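PDB 1EDG: endoglucanase A from Clostridium cellulolyticum, which probably cleaves internal beta-1,4-glucosidic bonds in cellulose, as a family 5 glycoside hydrolase with a TIM-barrel catalytic domain. Local coordinates for residues N291-N294 with K295-R299; S227-G230 with A231-D234; N197-N200 with Q201-V204. All blocks are in the same frame, centred on the assembly; numbering follows the deposited sequence.

Contact 1: residues N291-N294 with K295-R299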
loop_
_atom_site.group_PDB
_atom_site.type_symbol
_atom_site.label_atom_id
_atom_site.label_comp_id
_atom_site.label_asym_id
_atom_site.label_seq_id
_atom_site.Cartn_x
_atom_site.Cartn_y
_atom_site.Cartn_z
ATOM N N ASN A 291 -2.249 8.864 16.451
ATOM C CA ASN A 291 -3.364 9.554 15.799
ATOM C C ASN A 291 -4.303 8.520 15.186
ATOM O O ASN A 291 -5.526 8.610 15.325
ATOM C CB ASN A 291 -2.858 10.489 14.695
ATOM C CG ASN A 291 -2.179 11.722 15.242
ATOM O OD1 ASN A 291 -2.229 11.983 16.448
ATOM N ND2 ASN A 291 -1.535 12.484 14.367
ATOM N N ILE A 292 -3.717 7.532 14.518
ATOM C CA ILE A 292 -4.484 6.469 13.886
ATOM C C ILE A 292 -5.231 5.630 14.922
ATOM O O ILE A 292 -6.408 5.290 14.727
ATOM C CB ILE A 292 -3.568 5.570 13.019
ATOM C CG1 ILE A 292 -3.066 6.360 11.806
ATOM C CG2 ILE A 292 -4.316 4.318 12.571
ATOM C CD1 ILE A 292 -1.995 5.643 11.013
ATOM N N TYR A 293 -4.561 5.313 16.025
ATOM C CA TYR A 293 -5.180 4.523 17.086
ATOM C C TYR A 293 -6.390 5.245 17.676
ATOM O O TYR A 293 -7.479 4.681 17.776
ATOM C CB TYR A 293 -4.172 4.241 18.205
ATOM C CG TYR A 293 -4.770 3.495 19.377
ATOM C CD1 TYR A 293 -5.142 2.159 19.249
ATOM C CD2 TYR A 293 -4.977 4.124 20.607
ATOM C CE1 TYR A 293 -5.708 1.458 20.310
ATOM C CE2 TYR A 293 -5.543 3.433 21.678
ATOM C CZ TYR A 293 -5.907 2.100 21.520
ATOM O OH TYR A 293 -6.489 1.398 22.554
ATOM N N ASN A 294 -6.191 6.502 18.051
ATOM C CA ASN A 294 -7.250 7.303 18.649
ATOM C C ASN A 294 -8.442 7.538 17.741
ATOM O O ASN A 294 -9.590 7.447 18.176
ATOM C CB ASN A 294 -6.692 8.640 19.131
ATOM C CG ASN A 294 -5.687 8.477 20.257
ATOM O OD1 ASN A 294 -5.787 7.550 21.067
ATOM N ND2 ASN A 294 -4.710 9.373 20.315
ATOM N N LYS A 295 -8.169 7.795 16.469
ATOM C CA LYS A 295 -9.226 8.072 15.515
ATOM C C LYS A 295 -9.916 6.841 14.938
ATOM O O LYS A 295 -11.125 6.862 14.691
ATOM C CB LYS A 295 -8.666 8.944 14.383
ATOM C CG LYS A 295 -9.685 9.402 13.355
ATOM C CD LYS A 295 -10.773 10.246 13.991
ATOM C CE LYS A 295 -11.776 10.748 12.955
ATOM N NZ LYS A 295 -11.166 11.732 12.004
ATOM N N TYR A 296 -9.175 5.753 14.767
ATOM C CA TYR A 296 -9.752 4.572 14.143
ATOM C C TYR A 296 -9.673 3.222 14.837
ATOM O O TYR A 296 -10.706 2.658 15.210
ATOM C CB TYR A 296 -9.200 4.405 12.719
ATOM C CG TYR A 296 -9.561 5.525 11.765
ATOM C CD1 TYR A 296 -10.885 5.733 11.379
ATOM C CD2 TYR A 296 -8.582 6.384 11.255
ATOM C CE1 TYR A 296 -11.232 6.763 10.515
ATOM C CE2 TYR A 296 -8.920 7.426 10.381
ATOM C CZ TYR A 296 -10.251 7.604 10.020
ATOM O OH TYR A 296 -10.627 8.614 9.170
ATOM N N THR A 297 -8.466 2.675 14.979
ATOM C CA THR A 297 -8.335 1.334 15.547
ATOM C C THR A 297 -8.866 1.118 16.965
ATOM O O THR A 297 -9.439 0.066 17.247
ATOM C CB THR A 297 -6.913 0.750 15.359
ATOM O OG1 THR A 297 -5.954 1.567 16.033
ATOM C CG2 THR A 297 -6.560 0.697 13.874
ATOM N N SER A 298 -8.748 2.124 17.829
ATOM C CA SER A 298 -9.265 1.994 19.196
ATOM C C SER A 298 -10.789 1.833 19.151
ATOM O O SER A 298 -11.396 1.267 20.068
ATOM C CB SER A 298 -8.902 3.216 20.048
ATOM O OG SER A 298 -9.531 4.391 19.561
ATOM N N ARG A 299 -11.388 2.334 18.070
ATOM C CA ARG A 299 -12.824 2.274 17.860
ATOM C C ARG A 299 -13.233 1.108 16.972
ATOM O O ARG A 299 -14.396 1.023 16.556
ATOM C CB ARG A 299 -13.317 3.581 17.234
ATOM C CG ARG A 299 -13.045 4.824 18.056
ATOM C CD ARG A 299 -13.378 6.078 17.254
ATOM N NE ARG A 299 -14.721 6.019 16.678
ATOM C CZ ARG A 299 -15.000 6.242 15.398
ATOM N NH1 ARG A 299 -14.031 6.544 14.542
ATOM N NH2 ARG A 299 -16.249 6.150 14.966
#
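Y293 and S298 carry this contact, five residues apart at the C-terminal end of helix 279-297. The backbone carbonyl Y293 O takes two donors from S298: the amide at 2.9 Å (S298 N to Y293 O), in the carbonyl plane on a lone pair, and the hydroxyl at 2.7 Å (S298 OG to Y293 O), tilted from that plane. With OG set between its own backbone N and carbonyl carbon (chi1 65°), the serine turns its hydroxyl back onto the preceding turn. Its methylene then lies over one face of the tyrosine ring, a CH-pi contact with S298 CB 3.6 Å from the centroid of the Y293 ring. The ring's OH goes on to bond N16 O.

K295 enters mainly through its backbone. K295 N donates to N291 O at 3.0 Å, while K295 O receives R299 NH1 at 2.9 Å, in the guanidinium plane. Around this the helix widens into a pi-type turn, with Y296 N and, weakly, T297 N both pointing to I292 O. The chemistry is that found near a helix end, where carbonyls are met by a serine hydroxyl, an arginine guanidinium and i to i+5 amides as the turn widens.

Contact 2: residues S227-G230 with A231-D234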
loop_
_atom_site.group_PDB
_atom_site.type_symbol
_atom_site.label_atom_id
_atom_site.label_comp_id
_atom_site.label_asym_id
_atom_site.label_seq_id
_atom_site.Cartn_x
_atom_site.Cartn_y
_atom_site.Cartn_z
ATOM N N SER A 227 -1.582 10.093 3.176
ATOM C CA SER A 227 -0.841 10.455 4.383
ATOM C C SER A 227 -1.694 10.229 5.635
ATOM O O SER A 227 -2.927 10.137 5.560
ATOM C CB SER A 227 -0.370 11.912 4.322
ATOM O OG SER A 227 -1.463 12.809 4.348
ATOM N N PRO A 228 -1.046 10.060 6.798
ATOM C CA PRO A 228 -1.810 9.853 8.032
ATOM C C PRO A 228 -2.732 11.055 8.266
ATOM O O PRO A 228 -3.908 10.883 8.600
ATOM C CB PRO A 228 -0.712 9.768 9.093
ATOM C CG PRO A 228 0.423 9.142 8.346
ATOM C CD PRO A 228 0.400 9.899 7.037
ATOM N N ASP A 229 -2.213 12.262 8.033
ATOM C CA ASP A 229 -2.999 13.485 8.202
ATOM C C ASP A 229 -4.152 13.569 7.209
ATOM O O ASP A 229 -5.196 14.142 7.514
ATOM C CB ASP A 229 -2.115 14.727 8.084
ATOM C CG ASP A 229 -1.238 14.943 9.308
ATOM O OD1 ASP A 229 -1.613 14.492 10.411
ATOM O OD2 ASP A 229 -0.172 15.575 9.170
ATOM N N GLY A 230 -3.965 13.003 6.020
ATOM C CA GLY A 230 -5.023 13.006 5.031
ATOM C C GLY A 230 -6.209 12.173 5.488
ATOM O O GLY A 230 -7.348 12.420 5.091
ATOM N N ALA A 231 -5.947 11.179 6.330
ATOM C CA ALA A 231 -7.004 10.309 6.824
ATOM C C ALA A 231 -7.580 10.747 8.171
ATOM O O ALA A 231 -8.730 10.434 8.486
ATOM C CB ALA A 231 -6.498 8.869 6.911
ATOM N N THR A 232 -6.790 11.460 8.968
ATOM C CA THR A 232 -7.255 11.887 10.280
ATOM C C THR A 232 -7.873 13.282 10.367
ATOM O O THR A 232 -8.550 13.589 11.351
ATOM C CB THR A 232 -6.147 11.745 11.348
ATOM O OG1 THR A 232 -5.007 12.526 10.973
ATOM C CG2 THR A 232 -5.737 10.282 11.500
ATOM N N ASN A 233 -7.651 14.121 9.357
ATOM C CA ASN A 233 -8.207 15.474 9.379
ATOM C C ASN A 233 -9.739 15.454 9.317
ATOM O O ASN A 233 -10.352 14.476 8.873
ATOM C CB ASN A 233 -7.616 16.353 8.262
ATOM C CG ASN A 233 -8.202 16.045 6.893
ATOM O OD1 ASN A 233 -9.305 16.487 6.562
ATOM N ND2 ASN A 233 -7.463 15.292 6.084
ATOM N N ASP A 234 -10.347 16.554 9.745
ATOM C CA ASP A 234 -11.799 16.673 9.783
ATOM C C ASP A 234 -12.517 16.624 8.442
ATOM O O ASP A 234 -13.696 16.282 8.395
ATOM C CB ASP A 234 -12.198 17.940 10.545
ATOM C CG ASP A 234 -11.699 17.938 11.985
ATOM O OD1 ASP A 234 -11.820 16.892 12.664
ATOM O OD2 ASP A 234 -11.182 18.985 12.430
HETATM O O HOH W 1 -2.250 11.878 11.696
HETATM O O HOH W 2 -4.771 15.195 11.552
#
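P228 and T232 are joined by an i to i+4 helical bond, T232 N to P228 O at 3.0 Å in the carbonyl plane, while A231 N reaches the same oxygen at 3.1 Å from well above that plane. The next carbonyl, D229 O, is held twice by N233. The asparagine's backbone N donates at 3.1 Å to D229 O, tilted from the carbonyl plane. Its side-chain ND2 donates at 2.9 Å to D229 O along a straighter path (161° at the hydrogen), on a lone pair and nearly in the amide's own plane. N233 has already left helical backbone angles, and CG sits between its backbone N and carbonyl carbon (chi1 77°), which swings the amide back toward D229 O. That same amide turns OD1 the other way, to weak bonds with the backbone N atoms of Y235 and F236.

T232 adds a hydroxyl close to the double acceptor, with OG1 3.1 Å from P228 O; whether its proton goes there is not settled. The hydroxyl does not meet the D229 carboxylate directly. One water instead spans the gap, 3.0 Å from D229 OD1 and 2.9 Å from T232 OG1, and a second does so with a weak bond on the aspartate side.

At the start of the turn S227 OG accepts from G230 N at 3.0 Å, and P228 follows directly as the first helical residue. Helix 228-232 thus has a serine N-cap at one end and an asparagine side chain closing the other. It is the brief helix of a beta-alpha-beta unit between strands 219-222 and 249-254 of the TIM barrel.

Contact 3: residues N197-N200 with Q201-V204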
loop_
_atom_site.group_PDB
_atom_site.type_symbol
_atom_site.label_atom_id
_atom_site.label_comp_id
_atom_site.label_asym_id
_atom_site.label_seq_id
_atom_site.Cartn_x
_atom_site.Cartn_y
_atom_site.Cartn_z
ATOM N N ASN A 197 -12.930 12.509 -1.576
ATOM C CA ASN A 197 -14.058 11.915 -0.858
ATOM C C ASN A 197 -15.086 11.413 -1.880
ATOM O O ASN A 197 -15.620 10.304 -1.750
ATOM C CB ASN A 197 -14.722 12.936 0.088
ATOM C CG ASN A 197 -13.900 13.208 1.341
ATOM O OD1 ASN A 197 -13.115 12.366 1.784
ATOM N ND2 ASN A 197 -14.095 14.382 1.933
ATOM N N GLN A 198 -15.332 12.217 -2.916
ATOM C CA GLN A 198 -16.284 11.860 -3.967
ATOM C C GLN A 198 -15.813 10.654 -4.783
ATOM O O GLN A 198 -16.590 9.733 -5.045
ATOM C CB GLN A 198 -16.542 13.061 -4.889
ATOM C CG GLN A 198 -17.224 14.254 -4.191
ATOM C CD GLN A 198 -17.372 15.483 -5.092
ATOM O OE1 GLN A 198 -16.848 16.562 -4.791
ATOM N NE2 GLN A 198 -18.092 15.324 -6.200
ATOM N N LEU A 199 -14.539 10.645 -5.165
ATOM C CA LEU A 199 -13.993 9.533 -5.940
ATOM C C LEU A 199 -13.996 8.216 -5.156
ATOM O O LEU A 199 -14.283 7.156 -5.717
ATOM C CB LEU A 199 -12.602 9.881 -6.473
ATOM C CG LEU A 199 -12.605 11.017 -7.509
ATOM C CD1 LEU A 199 -11.177 11.421 -7.851
ATOM C CD2 LEU A 199 -13.379 10.610 -8.757
ATOM N N ASN A 200 -13.717 8.284 -3.856
ATOM C CA ASN A 200 -13.750 7.088 -3.012
ATOM C C ASN A 200 -15.182 6.548 -2.996
ATOM O O ASN A 200 -15.413 5.338 -3.082
ATOM C CB ASN A 200 -13.295 7.417 -1.585
ATOM C CG ASN A 200 -11.796 7.294 -1.406
ATOM O OD1 ASN A 200 -11.156 6.448 -2.035
ATOM N ND2 ASN A 200 -11.231 8.115 -0.530
ATOM N N GLN A 201 -16.149 7.461 -2.916
ATOM C CA GLN A 201 -17.559 7.096 -2.911
ATOM C C GLN A 201 -17.954 6.426 -4.235
ATOM O O GLN A 201 -18.647 5.407 -4.237
ATOM C CB GLN A 201 -18.428 8.332 -2.651
ATOM C CG GLN A 201 -19.898 8.019 -2.500
ATOM C CD GLN A 201 -20.193 7.165 -1.280
ATOM O OE1 GLN A 201 -20.119 7.646 -0.151
ATOM N NE2 GLN A 201 -20.530 5.905 -1.500
ATOM N N ASP A 202 -17.502 6.985 -5.355
ATOM C CA ASP A 202 -17.810 6.412 -6.672
ATOM C C ASP A 202 -17.215 5.005 -6.806
ATOM O O ASP A 202 -17.856 4.103 -7.344
ATOM C CB ASP A 202 -17.280 7.313 -7.796
ATOM C CG ASP A 202 -18.027 8.640 -7.888
ATOM O OD1 ASP A 202 -19.253 8.664 -7.641
ATOM O OD2 ASP A 202 -17.388 9.664 -8.207
ATOM N N PHE A 203 -15.986 4.839 -6.317
ATOM C CA PHE A 203 -15.278 3.556 -6.336
ATOM C C PHE A 203 -16.108 2.501 -5.595
ATOM O O PHE A 203 -16.380 1.421 -6.131
ATOM C CB PHE A 203 -13.891 3.739 -5.692
ATOM C CG PHE A 203 -13.297 2.481 -5.107
ATOM C CD1 PHE A 203 -13.063 1.358 -5.897
ATOM C CD2 PHE A 203 -12.957 2.435 -3.759
ATOM C CE1 PHE A 203 -12.497 0.203 -5.351
ATOM C CE2 PHE A 203 -12.390 1.289 -3.199
ATOM C CZ PHE A 203 -12.159 0.168 -3.997
ATOM N N VAL A 204 -16.531 2.834 -4.377
ATOM C CA VAL A 204 -17.339 1.921 -3.569
ATOM C C VAL A 204 -18.669 1.581 -4.256
ATOM O O VAL A 204 -19.023 0.409 -4.396
ATOM C CB VAL A 204 -17.607 2.518 -2.156
ATOM C CG1 VAL A 204 -18.543 1.614 -1.358
ATOM C CG2 VAL A 204 -16.288 2.703 -1.411
HETATM O O HOH W 3 -19.345 11.148 -5.630
#
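D202 points its carboxylate back along helix 187-209 toward Q198, because CG stands anti to the carbonyl carbon and beside the backbone N (chi1 -68°), whereas F203 swings its ring the other way, CG anti to the backbone N (chi1 155°). The first arrangement brings D202 OD2 to 3.3 Å from Q198 O, two acceptors that cannot bond each other. A water donates to both residues, to Q198 O and to the other carboxylate oxygen, D202 OD1, at 3.2 Å each, and probably eases the meeting. D202 OD2 also has a salt bridge to K142 NZ, whose charge probably makes the close carbonyl easier to bear. L199 CD2 only skirts this carboxylate.

For F203, the carbonyl N200 O lies at the ring edge, near the ring plane. That same oxygen accepts the straight bond from V204 N at 3.0 Å (167° at the hydrogen). V204 adds a methyl close by, CG2 3.2 Å from N200 O, beside the bond from its own backbone N. The N200 side chain leaves in another direction, its ND2 bonding P222 O at the end of strand 219-222.

The four backbone bonds here are regular i to i+4, those of a helix packed on the outside of the barrel: F203 and V204 pack on L219 of the strand, while L199 and D202 face helix 138-155. It is the helix-on-strand packing expected of a TIM barrel.

Overall arrangement
All three contacts lie on or at the ends of helices around one closed eight-stranded parallel barrel, and they follow the chain in the order contact 3, contact 2, contact 1. Contact 3 belongs to helix 187-209, before strand 219-222; contact 2 is the short helix 228-232 between that strand and 249-254; contact 1 ends helix 279-297, just before strand 303-308. Contacts 1 and 2 lie about 12 Å apart between centres and touch, Y296 OH meeting A231 O at 2.7 Å in a probable hydrogen bond, so helices 228-232 and 279-297, which follow neighbouring strands 219-222 and 249-254, are tied directly to each other. Contact 3 touches neither, its centre about 16 Å from contact 2 and 22 Å from contact 1.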